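Local coordinates for cyclic nucleotide-binding protein (Ruegeria pomeroyi, PDB 3FX3) that probably acts as a DNA-binding transcription regulator of the Crp type, joining a cyclic nucleotide-binding domain to a helix-turn-helix domain, at residues 153-158 and 200-205; 161-166 and 220-225. One frame throughout, in Å; residues are numbered along the deposited sequence.

How the interactions relate
Going along the chain from the N terminus, the cyclic nucleotide-binding part and the long helix 125-147 come first, then helix 154-165, which both contacts use. Interaction 1 closes a loop of 41 residues, from the start of that helix to the C-terminal part of helix 192-203. Interaction 2 starts within this loop, at the C-terminal end of helix 154-165, and closes beyond it on helix 219-227, so the two cross rather than nest. Their centres lie about 10 Å apart. Y225 bridges them: its carbonyl O probably takes a hydrogen bond from Q156 NE2, its hydroxyl lies against A155 CB, and its ring atom CE1 against L202 CD2. Three helices of the helix-turn-helix domain are thereby tied together.

Interaction 1. Residues 153-158 and 200-205; sequences TGAQRV and SRLKAA
L202 reaches from the segment 200-205 toward the first turns of helix 154-165, and its branches settle over A155 and V158. From CB, which points toward the other helix, CG leaves anti to the carbonyl carbon (chi1 -67°) and carries the side chain on across the gap. L202 CG is 4.0 Å from A155 O, and there the chain forks. L202 CD1 goes on to V158, meeting V158 CG1 at 3.7 Å, and also brushes A155 O. L202 CD2 turns to A155, where it lies 3.7 Å from A155 O and a little farther from A155 CB. The fork thus straddles that carbonyl, in purely van der Waals contact. With an alanine here, V158 CG1 would probably lose its partner across the contact and a gap would open beside A155 O.

The residue before it, R201, lays its aliphatic part on A155: R201 CD is 3.8 Å from A155 CB, and R201 CB also touches it. No hydrogen bond links the two segments. Instead, the polar work is local: T153 caps the helix, T153 OG1 accepting from Q156 N at 3.3 Å, while Q156 OE1 returns the favour by accepting from T153 N at 2.9 Å, in the carbonyl plane and on a lone pair. Y225 of helix 219-227 also touches A155, R201 and L202. Helix 154-165, opened by this capping box, thus packs through A155 and V158 on the C-terminal part of helix 192-203, within the Crp-like helix-turn-helix domain.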
ATOM      1  N   THR B 153     -15.251   0.052  13.185  1.00 33.93           N
ATOM      2  CA  THR B 153     -16.389   0.911  12.856  1.00 33.63           C
ATOM      3  C   THR B 153     -15.941   2.300  12.369  1.00 33.50           C
ATOM      4  O   THR B 153     -14.773   2.692  12.519  1.00 33.27           O
ATOM      5  CB  THR B 153     -17.306   1.157  14.083  1.00 33.76           C
ATOM      6  OG1 THR B 153     -16.605   1.976  15.034  1.00 32.18           O
ATOM      7  CG2 THR B 153     -17.764  -0.186  14.714  1.00 32.10           C
ATOM      8  N   GLY B 154     -16.881   3.056  11.805  1.00 32.86           N
ATOM      9  CA  GLY B 154     -16.590   4.424  11.417  1.00 32.60           C
ATOM     10  C   GLY B 154     -15.881   5.226  12.502  1.00 32.25           C
ATOM     11  O   GLY B 154     -14.855   5.865  12.244  1.00 31.61           O
ATOM     12  N   ALA B 155     -16.441   5.226  13.708  1.00 31.64           N
ATOM     13  CA  ALA B 155     -15.854   5.988  14.799  1.00 31.82           C
ATOM     14  C   ALA B 155     -14.427   5.520  15.035  1.00 31.88           C
ATOM     15  O   ALA B 155     -13.525   6.345  15.265  1.00 32.36           O
ATOM     16  CB  ALA B 155     -16.704   5.856  16.103  1.00 31.95           C
ATOM     17  N   GLN B 156     -14.218   4.199  14.984  1.00 31.65           N
ATOM     18  CA  GLN B 156     -12.896   3.628  15.228  1.00 31.62           C
ATOM     19  C   GLN B 156     -11.910   4.081  14.168  1.00 31.41           C
ATOM     20  O   GLN B 156     -10.754   4.368  14.472  1.00 30.91           O
ATOM     21  CB  GLN B 156     -12.941   2.092  15.301  1.00 31.32           C
ATOM     22  CG  GLN B 156     -13.556   1.591  16.609  1.00 33.06           C
ATOM     23  CD  GLN B 156     -13.667   0.089  16.687  1.00 33.38           C
ATOM     24  OE1 GLN B 156     -14.241  -0.543  15.807  1.00 34.62           O
ATOM     25  NE2 GLN B 156     -13.134  -0.492  17.761  1.00 34.21           N
ATOM     26  N   ARG B 157     -12.369   4.155  12.925  1.00 31.62           N
ATOM     27  CA  ARG B 157     -11.484   4.587  11.842  1.00 32.19           C
ATOM     28  C   ARG B 157     -11.048   6.024  12.024  1.00 31.42           C
ATOM     29  O   ARG B 157      -9.917   6.346  11.739  1.00 30.62           O
ATOM     30  CB  ARG B 157     -12.136   4.385  10.484  1.00 32.50           C
ATOM     31  CG  ARG B 157     -12.336   2.890  10.112  1.00 34.86           C
ATOM     32  CD  ARG B 157     -13.250   2.776   8.887  1.00 38.84           C
ATOM     33  NE  ARG B 157     -12.593   3.437   7.794  1.00 43.01           N
ATOM     34  CZ  ARG B 157     -13.139   4.231   6.888  1.00 42.11           C
ATOM     35  NH1 ARG B 157     -14.431   4.502   6.842  1.00 42.37           N
ATOM     36  NH2 ARG B 157     -12.337   4.732   5.991  1.00 44.01           N
ATOM     37  N   VAL B 158     -11.931   6.874  12.546  1.00 31.44           N
ATOM     38  CA  VAL B 158     -11.585   8.284  12.776  1.00 31.13           C
ATOM     39  C   VAL B 158     -10.607   8.399  13.947  1.00 31.29           C
ATOM     40  O   VAL B 158      -9.638   9.186  13.891  1.00 30.59           O
ATOM     41  CB  VAL B 158     -12.850   9.133  13.017  1.00 31.14           C
ATOM     42  CG1 VAL B 158     -12.493  10.579  13.430  1.00 30.28           C
ATOM     43  CG2 VAL B 158     -13.714   9.107  11.764  1.00 31.02           C
ATOM     44  N   SER B 200     -19.086  12.538  17.208  1.00 37.20           N
ATOM     45  CA  SER B 200     -19.994  12.572  18.347  1.00 38.47           C
ATOM     46  C   SER B 200     -19.682  11.409  19.294  1.00 39.05           C
ATOM     47  O   SER B 200     -19.456  11.608  20.489  1.00 39.38           O
ATOM     48  CB  SER B 200     -21.434  12.503  17.883  1.00 38.12           C
ATOM     49  OG  SER B 200     -22.283  12.646  18.993  1.00 40.85           O
ATOM     50  N   ARG B 201     -19.645  10.201  18.750  1.00 39.28           N
ATOM     51  CA  ARG B 201     -19.244   9.038  19.522  1.00 39.68           C
ATOM     52  C   ARG B 201     -17.912   9.231  20.256  1.00 39.15           C
ATOM     53  O   ARG B 201     -17.778   8.817  21.403  1.00 38.93           O
ATOM     54  CB  ARG B 201     -19.137   7.821  18.613  1.00 40.07           C
ATOM     55  CG  ARG B 201     -20.481   7.265  18.209  1.00 42.71           C
ATOM     56  CD  ARG B 201     -20.324   6.163  17.163  1.00 46.48           C
ATOM     57  NE  ARG B 201     -21.189   5.018  17.435  1.00 49.49           N
ATOM     58  CZ  ARG B 201     -22.521   5.037  17.367  1.00 51.84           C
ATOM     59  NH1 ARG B 201     -23.206   3.935  17.639  1.00 50.79           N
ATOM     60  NH2 ARG B 201     -23.178   6.153  17.031  1.00 53.88           N
ATOM     61  N   LEU B 202     -16.938   9.864  19.604  1.00 38.67           N
ATOM     62  CA  LEU B 202     -15.577   9.951  20.150  1.00 38.03           C
ATOM     63  C   LEU B 202     -15.468  10.937  21.309  1.00 37.84           C
ATOM     64  O   LEU B 202     -14.449  10.961  22.010  1.00 37.33           O
ATOM     65  CB  LEU B 202     -14.542  10.273  19.055  1.00 37.60           C
ATOM     66  CG  LEU B 202     -14.302   9.191  17.986  1.00 37.00           C
ATOM     67  CD1 LEU B 202     -13.292   9.658  16.939  1.00 33.80           C
ATOM     68  CD2 LEU B 202     -13.854   7.868  18.598  1.00 35.56           C
ATOM     69  N   LYS B 203     -16.511  11.737  21.515  1.00 37.99           N
ATOM     70  CA  LYS B 203     -16.640  12.522  22.744  1.00 38.81           C
ATOM     71  C   LYS B 203     -16.420  11.589  23.942  1.00 38.69           C
ATOM     72  O   LYS B 203     -15.630  11.892  24.835  1.00 39.04           O
ATOM     73  CB  LYS B 203     -18.013  13.208  22.843  1.00 38.65           C
ATOM     74  CG  LYS B 203     -18.274  14.289  21.769  1.00 40.17           C
ATOM     75  CD  LYS B 203     -19.635  15.030  21.979  1.00 42.30           C
ATOM     76  CE  LYS B 203     -20.008  15.923  20.767  1.00 44.27           C
ATOM     77  NZ  LYS B 203     -21.296  16.707  20.928  1.00 45.68           N
ATOM     78  N   ALA B 204     -17.086  10.438  23.929  1.00 38.23           N
ATOM     79  CA  ALA B 204     -16.942   9.453  25.007  1.00 37.88           C
ATOM     80  C   ALA B 204     -15.496   8.915  25.169  1.00 37.71           C
ATOM     81  O   ALA B 204     -15.157   8.430  26.239  1.00 37.54           O
ATOM     82  CB  ALA B 204     -17.927   8.301  24.804  1.00 37.38           C
ATOM     83  N   ALA B 205     -14.662   9.008  24.121  1.00 37.11           N
ATOM     84  CA  ALA B 205     -13.242   8.578  24.165  1.00 36.63           C
ATOM     85  C   ALA B 205     -12.242   9.729  24.402  1.00 36.65           C
ATOM     86  O   ALA B 205     -11.033   9.554  24.231  1.00 36.24           O
ATOM     87  CB  ALA B 205     -12.876   7.823  22.876  1.00 36.18           C
TER

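Interaction 2. Residues 161-166 and 220-225; sequences FLLELC and ALLRDY
L163 and L222 make the apolar heart of this contact, passing side by side and pointing opposite ways, with L163 CG and L222 CG 4.1 Å apart. L222 CD2 extends the patch, touching L163 CG and, also at 4.1 Å, L162 CB. L163 CD1 rests on backbone, 3.8 Å from R223 CA. The axes of 161-165 and 220-225 approach to 10.3 Å and cross at 144°, loosely antiparallel. L162 also packs on V175 of strand 173-176.

The second kind of contact is between a methyl group and a flat cation. R223 starts with CG anti to its own N (chi1 -170°), then bends at chi3 (-48°), which brings the guanidinium back over L163. There L163 CD2 lies 3.5 Å from R223 NH2, above one face of the group but toward its rim. This is packing, and no hydrogen bond joins the two segments.

A covalent link lies nearby: C166, which leaves the helical conformation just after helix 154-165, forms a disulfide with C173. Here leucine packing joins helix 154-165 to helix 219-227, two helices of the Crp-like helix-turn-helix domain.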
ATOM      1  N   PHE B 161      -7.304   7.581  12.573  1.00 34.60           N
ATOM      2  CA  PHE B 161      -6.813   8.724  11.833  1.00 34.43           C
ATOM      3  C   PHE B 161      -6.240   9.796  12.787  1.00 33.91           C
ATOM      4  O   PHE B 161      -5.135  10.285  12.614  1.00 33.69           O
ATOM      5  CB  PHE B 161      -7.949   9.262  10.941  1.00 35.01           C
ATOM      6  CG  PHE B 161      -7.610  10.538  10.236  1.00 37.09           C
ATOM      7  CD1 PHE B 161      -6.899  10.509   9.050  1.00 39.07           C
ATOM      8  CD2 PHE B 161      -7.999  11.761  10.761  1.00 37.72           C
ATOM      9  CE1 PHE B 161      -6.563  11.684   8.392  1.00 39.74           C
ATOM     10  CE2 PHE B 161      -7.683  12.944  10.089  1.00 39.54           C
ATOM     11  CZ  PHE B 161      -6.956  12.886   8.901  1.00 38.69           C
ATOM     12  N   LEU B 162      -6.983  10.143  13.814  1.00 34.36           N
ATOM     13  CA  LEU B 162      -6.498  11.095  14.794  1.00 35.13           C
ATOM     14  C   LEU B 162      -5.207  10.615  15.473  1.00 36.39           C
ATOM     15  O   LEU B 162      -4.269  11.387  15.627  1.00 35.55           O
ATOM     16  CB  LEU B 162      -7.590  11.384  15.820  1.00 34.48           C
ATOM     17  CG  LEU B 162      -8.783  12.184  15.284  1.00 34.74           C
ATOM     18  CD1 LEU B 162      -9.848  12.355  16.372  1.00 32.90           C
ATOM     19  CD2 LEU B 162      -8.322  13.575  14.763  1.00 32.98           C
ATOM     20  N   LEU B 163      -5.148   9.333  15.833  1.00 38.24           N
ATOM     21  CA  LEU B 163      -3.959   8.780  16.491  1.00 40.15           C
ATOM     22  C   LEU B 163      -2.725   8.883  15.605  1.00 41.88           C
ATOM     23  O   LEU B 163      -1.637   9.209  16.077  1.00 42.31           O
ATOM     24  CB  LEU B 163      -4.192   7.324  16.882  1.00 40.26           C
ATOM     25  CG  LEU B 163      -5.126   7.148  18.097  1.00 40.33           C
ATOM     26  CD1 LEU B 163      -5.846   5.792  18.047  1.00 37.64           C
ATOM     27  CD2 LEU B 163      -4.346   7.324  19.397  1.00 40.09           C
ATOM     28  N   GLU B 164      -2.889   8.594  14.324  1.00 43.50           N
ATOM     29  CA  GLU B 164      -1.790   8.726  13.397  1.00 45.53           C
ATOM     30  C   GLU B 164      -1.329  10.194  13.286  1.00 45.98           C
ATOM     31  O   GLU B 164      -0.141  10.442  13.178  1.00 46.45           O
ATOM     32  CB  GLU B 164      -2.198   8.159  12.039  1.00 46.01           C
ATOM     33  CG  GLU B 164      -1.091   8.144  11.008  1.00 50.26           C
ATOM     34  CD  GLU B 164      -0.970   6.804  10.268  1.00 55.55           C
ATOM     35  OE1 GLU B 164      -1.882   5.930  10.375  1.00 57.47           O
ATOM     36  OE2 GLU B 164       0.059   6.638   9.574  1.00 59.82           O
ATOM     37  N   LEU B 165      -2.245  11.161  13.336  1.00 46.88           N
ATOM     38  CA  LEU B 165      -1.850  12.593  13.317  1.00 47.98           C
ATOM     39  C   LEU B 165      -1.058  13.052  14.564  1.00 49.17           C
ATOM     40  O   LEU B 165      -0.267  13.979  14.486  1.00 48.98           O
ATOM     41  CB  LEU B 165      -3.068  13.516  13.134  1.00 47.94           C
ATOM     42  CG  LEU B 165      -3.932  13.410  11.869  1.00 48.39           C
ATOM     43  CD1 LEU B 165      -5.085  14.440  11.922  1.00 48.70           C
ATOM     44  CD2 LEU B 165      -3.094  13.587  10.631  1.00 47.90           C
ATOM     45  N   CYS B 166      -1.268  12.424  15.713  1.00 50.75           N
ATOM     46  CA  CYS B 166      -0.515  12.797  16.926  1.00 52.30           C
ATOM     47  C   CYS B 166       0.882  12.205  16.968  1.00 53.36           C
ATOM     48  O   CYS B 166       1.066  11.033  16.637  1.00 54.21           O
ATOM     49  CB  CYS B 166      -1.261  12.340  18.163  1.00 52.28           C
ATOM     50  SG  CYS B 166      -2.673  13.352  18.476  1.00 53.62           S
ATOM     51  N   ALA B 220      -3.932   7.213  25.118  1.00 45.03           N
ATOM     52  CA  ALA B 220      -4.107   5.824  25.499  1.00 44.53           C
ATOM     53  C   ALA B 220      -5.599   5.470  25.489  1.00 44.20           C
ATOM     54  O   ALA B 220      -6.007   4.466  24.900  1.00 44.00           O
ATOM     55  CB  ALA B 220      -3.473   5.567  26.880  1.00 44.54           C
ATOM     56  N   LEU B 221      -6.414   6.312  26.112  1.00 43.77           N
ATOM     57  CA  LEU B 221      -7.865   6.143  26.072  1.00 43.85           C
ATOM     58  C   LEU B 221      -8.401   6.052  24.629  1.00 43.80           C
ATOM     59  O   LEU B 221      -9.270   5.231  24.332  1.00 43.75           O
ATOM     60  CB  LEU B 221      -8.532   7.292  26.810  1.00 43.74           C
ATOM     61  CG  LEU B 221     -10.038   7.197  27.064  1.00 44.72           C
ATOM     62  CD1 LEU B 221     -10.347   6.258  28.235  1.00 45.04           C
ATOM     63  CD2 LEU B 221     -10.596   8.588  27.343  1.00 44.51           C
ATOM     64  N   LEU B 222      -7.869   6.877  23.728  1.00 43.82           N
ATOM     65  CA  LEU B 222      -8.357   6.873  22.346  1.00 43.65           C
ATOM     66  C   LEU B 222      -7.942   5.590  21.641  1.00 43.79           C
ATOM     67  O   LEU B 222      -8.759   4.952  20.968  1.00 43.38           O
ATOM     68  CB  LEU B 222      -7.889   8.115  21.572  1.00 43.33           C
ATOM     69  CG  LEU B 222      -8.453   8.286  20.148  1.00 42.69           C
ATOM     70  CD1 LEU B 222      -9.974   8.169  20.117  1.00 40.85           C
ATOM     71  CD2 LEU B 222      -8.018   9.624  19.551  1.00 42.05           C
ATOM     72  N   ARG B 223      -6.679   5.203  21.811  1.00 44.56           N
ATOM     73  CA  ARG B 223      -6.190   3.909  21.298  1.00 45.50           C
ATOM     74  C   ARG B 223      -6.993   2.713  21.819  1.00 45.04           C
ATOM     75  O   ARG B 223      -7.178   1.730  21.110  1.00 44.25           O
ATOM     76  CB  ARG B 223      -4.712   3.704  21.627  1.00 46.08           C
ATOM     77  CG  ARG B 223      -4.103   2.496  20.911  1.00 49.14           C
ATOM     78  CD  ARG B 223      -2.574   2.504  20.928  1.00 53.49           C
ATOM     79  NE  ARG B 223      -2.010   3.804  20.546  1.00 58.16           N
ATOM     80  CZ  ARG B 223      -1.908   4.282  19.294  1.00 61.96           C
ATOM     81  NH1 ARG B 223      -2.334   3.574  18.237  1.00 62.56           N
ATOM     82  NH2 ARG B 223      -1.362   5.495  19.095  1.00 62.61           N
ATOM     83  N   ASP B 224      -7.469   2.795  23.056  1.00 45.56           N
ATOM     84  CA  ASP B 224      -8.300   1.730  23.584  1.00 46.06           C
ATOM     85  C   ASP B 224      -9.590   1.640  22.794  1.00 46.00           C
ATOM     86  O   ASP B 224      -9.994   0.548  22.384  1.00 45.67           O
ATOM     87  CB  ASP B 224      -8.621   1.926  25.064  1.00 46.53           C
ATOM     88  CG  ASP B 224      -9.111   0.652  25.705  1.00 47.62           C
ATOM     89  OD1 ASP B 224      -8.342  -0.338  25.689  1.00 50.05           O
ATOM     90  OD2 ASP B 224     -10.259   0.627  26.186  1.00 49.26           O
ATOM     91  N   TYR B 225     -10.225   2.793  22.582  1.00 46.02           N
ATOM     92  CA  TYR B 225     -11.419   2.865  21.753  1.00 46.09           C
ATOM     93  C   TYR B 225     -11.158   2.222  20.397  1.00 46.33           C
ATOM     94  O   TYR B 225     -11.924   1.376  19.949  1.00 45.73           O
ATOM     95  CB  TYR B 225     -11.877   4.322  21.552  1.00 46.42           C
ATOM     96  CG  TYR B 225     -13.247   4.406  20.921  1.00 45.37           C
ATOM     97  CD1 TYR B 225     -13.416   4.343  19.545  1.00 43.60           C
ATOM     98  CD2 TYR B 225     -14.372   4.487  21.706  1.00 45.49           C
ATOM     99  CE1 TYR B 225     -14.679   4.388  18.968  1.00 43.67           C
ATOM    100  CE2 TYR B 225     -15.640   4.545  21.145  1.00 45.96           C
ATOM    101  CZ  TYR B 225     -15.791   4.492  19.778  1.00 45.22           C
ATOM    102  OH  TYR B 225     -17.061   4.546  19.255  1.00 45.14           O
TER